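Local coordinates for putative lipase (Bacteroides thetaiotaomicron VPI-5482, PDB 3BZW), which probably hydrolyses ester bonds of lipids as a member of the SGNH (GDSL-like) lipase and acylhydrolase group, perhaps acting on lysophospholipids, at residues K27-I32 with A91-M96. Numbering follows the deposited sequence.
Sequences KKVGYI and AILVFM
A91 N donates to K28 O at 3.3 Å, the longest of the five backbone hydrogen bonds that join 27-32 to 91-96. G30 N donates to A91 O. V29 CA and CG1 also lie close to A91 O, and V29 CG2 meets A91 CB on the same face of the sheet. I92 pairs with G30, and its side chain lies on the face opposite A91. I92 CG2 comes within 3.8 Å of G30 O. The same methyl meets I32 CD1, which is the end of an extended chain (chi2 175°). Helix 74-85 packs on this face, with L81 on I92 and Q77 on I32.

The two strands run parallel, and their directions differ by 21° over these segments. Strand 91-95 is the central strand of the parallel sheet in the SGNH hydrolase alpha/beta fold, between 28-33 and 162-166; 60-63 lies on the other side of 28-33. In SGNH hydrolases the C-terminal ends of these two strands lead into the conserved GDS and GxND motifs, so the pairing probably sets the two active-site loops side by side.

L93 N bonds to G30 O, and L93 O takes I32 N; both distances are 2.9 Å. L93 CG sits beside its own backbone N (chi1 -64°). From there CG meets V29 CG1 at 4.1 Å, and CD1 reaches Y31 CE2 at 3.6 Å. L93 runs alongside Y31, both side chains heading to the face of V29 and A91. V29 CG1 rests over one face of the Y31 ring, toward its rim. V94 CG1 touches I32 CG2 at 4.2 Å. F95 N donates to I32 O, the last of the five bonds. The F95 ring turns away from 27-32 and meets F216 edge-to-face. CE of selenomethionine M96 packs against I32 CG2.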
loop_
_atom_site.group_PDB
_atom_site.type_symbol
_atom_site.label_atom_id
_atom_site.label_comp_id
_atom_site.label_asym_id
_atom_site.label_seq_id
_atom_site.Cartn_x
_atom_site.Cartn_y
_atom_site.Cartn_z
ATOM N N LYS A 27 34.184 18.235 -29.946
ATOM C CA LYS A 27 33.917 19.318 -29.008
ATOM C C LYS A 27 34.932 19.407 -27.872
ATOM O O LYS A 27 35.711 18.483 -27.639
ATOM C CB LYS A 27 32.511 19.167 -28.424
ATOM C CG LYS A 27 31.405 19.143 -29.472
ATOM C CD LYS A 27 31.419 20.388 -30.347
ATOM C CE LYS A 27 30.294 20.334 -31.372
ATOM N NZ LYS A 27 30.386 21.440 -32.370
ATOM N N LYS A 28 34.922 20.538 -27.174
ATOM C CA LYS A 28 35.827 20.742 -26.056
ATOM C C LYS A 28 34.992 20.657 -24.788
ATOM O O LYS A 28 34.023 21.399 -24.618
ATOM C CB LYS A 28 36.520 22.098 -26.196
ATOM C CG LYS A 28 37.198 22.210 -27.559
ATOM C CD LYS A 28 38.303 23.231 -27.600
ATOM C CE LYS A 28 38.993 23.175 -28.960
ATOM N NZ LYS A 28 40.178 24.068 -29.021
ATOM N N VAL A 29 35.369 19.740 -23.906
ATOM C CA VAL A 29 34.616 19.512 -22.679
ATOM C C VAL A 29 35.381 19.719 -21.380
ATOM O O VAL A 29 36.535 19.309 -21.244
ATOM C CB VAL A 29 34.035 18.074 -22.670
ATOM C CG1 VAL A 29 33.234 17.844 -21.397
ATOM C CG2 VAL A 29 33.159 17.855 -23.900
ATOM N N GLY A 30 34.721 20.359 -20.422
ATOM C CA GLY A 30 35.329 20.575 -19.124
ATOM C C GLY A 30 34.871 19.455 -18.210
ATOM O O GLY A 30 33.677 19.170 -18.137
ATOM N N TYR A 31 35.806 18.806 -17.523
ATOM C CA TYR A 31 35.451 17.712 -16.625
ATOM C C TYR A 31 35.695 18.084 -15.167
ATOM O O TYR A 31 36.839 18.220 -14.727
ATOM C CB TYR A 31 36.246 16.452 -16.980
ATOM C CG TYR A 31 35.987 15.923 -18.378
ATOM C CD1 TYR A 31 36.708 16.397 -19.476
ATOM C CD2 TYR A 31 35.032 14.933 -18.597
ATOM C CE1 TYR A 31 36.485 15.891 -20.762
ATOM C CE2 TYR A 31 34.798 14.424 -19.872
ATOM C CZ TYR A 31 35.527 14.902 -20.949
ATOM O OH TYR A 31 35.306 14.375 -22.202
ATOM N N ILE A 32 34.606 18.236 -14.422
ATOM C CA ILE A 32 34.661 18.607 -13.014
ATOM C C ILE A 32 34.397 17.394 -12.127
ATOM O O ILE A 32 33.492 16.604 -12.405
ATOM C CB ILE A 32 33.612 19.714 -12.728
ATOM C CG1 ILE A 32 34.011 20.988 -13.478
ATOM C CG2 ILE A 32 33.483 19.968 -11.223
ATOM C CD1 ILE A 32 33.001 22.111 -13.383
ATOM N N ALA A 91 31.011 22.182 -23.611
ATOM C CA ALA A 91 30.125 21.496 -22.675
ATOM C C ALA A 91 30.857 21.195 -21.375
ATOM O O ALA A 91 32.085 21.270 -21.308
ATOM C CB ALA A 91 29.601 20.207 -23.301
ATOM N N ILE A 92 30.093 20.845 -20.348
ATOM C CA ILE A 92 30.656 20.561 -19.036
ATOM C C ILE A 92 30.009 19.356 -18.373
ATOM O O ILE A 92 28.784 19.239 -18.334
ATOM C CB ILE A 92 30.466 21.770 -18.096
ATOM C CG1 ILE A 92 31.125 23.002 -18.710
ATOM C CG2 ILE A 92 31.056 21.470 -16.714
ATOM C CD1 ILE A 92 30.912 24.255 -17.913
ATOM N N LEU A 93 30.843 18.458 -17.863
ATOM C CA LEU A 93 30.362 17.280 -17.155
ATOM C C LEU A 93 30.774 17.413 -15.692
ATOM O O LEU A 93 31.923 17.755 -15.389
ATOM C CB LEU A 93 30.964 15.996 -17.733
ATOM C CG LEU A 93 30.626 15.607 -19.172
ATOM C CD1 LEU A 93 31.196 14.223 -19.455
ATOM C CD2 LEU A 93 29.119 15.603 -19.382
ATOM N N VAL A 94 29.832 17.155 -14.791
ATOM C CA VAL A 94 30.095 17.235 -13.361
ATOM C C VAL A 94 29.862 15.843 -12.779
ATOM O O VAL A 94 28.734 15.358 -12.741
ATOM C CB VAL A 94 29.156 18.249 -12.679
ATOM C CG1 VAL A 94 29.554 18.425 -11.221
ATOM C CG2 VAL A 94 29.211 19.587 -13.420
ATOM N N PHE A 95 30.946 15.217 -12.333
ATOM C CA PHE A 95 30.937 13.860 -11.785
ATOM C C PHE A 95 31.455 14.007 -10.352
ATOM O O PHE A 95 32.645 13.848 -10.101
ATOM C CB PHE A 95 31.893 13.021 -12.642
ATOM C CG PHE A 95 31.836 11.543 -12.391
ATOM C CD1 PHE A 95 32.806 10.708 -12.941
ATOM C CD2 PHE A 95 30.818 10.977 -11.634
ATOM C CE1 PHE A 95 32.763 9.332 -12.739
ATOM C CE2 PHE A 95 30.767 9.596 -11.427
ATOM C CZ PHE A 95 31.740 8.777 -11.980
HETATM N N MSE A 96 30.552 14.285 -9.414
HETATM C CA MSE A 96 30.956 14.550 -8.035
HETATM C C MSE A 96 29.960 14.076 -6.975
HETATM O O MSE A 96 28.770 13.940 -7.249
HETATM C CB MSE A 96 31.130 16.067 -7.890
HETATM C CG MSE A 96 31.711 16.550 -6.576
HETATM SE SE MSE A 96 33.624 16.470 -6.600
HETATM C CE MSE A 96 33.982 18.208 -7.404
#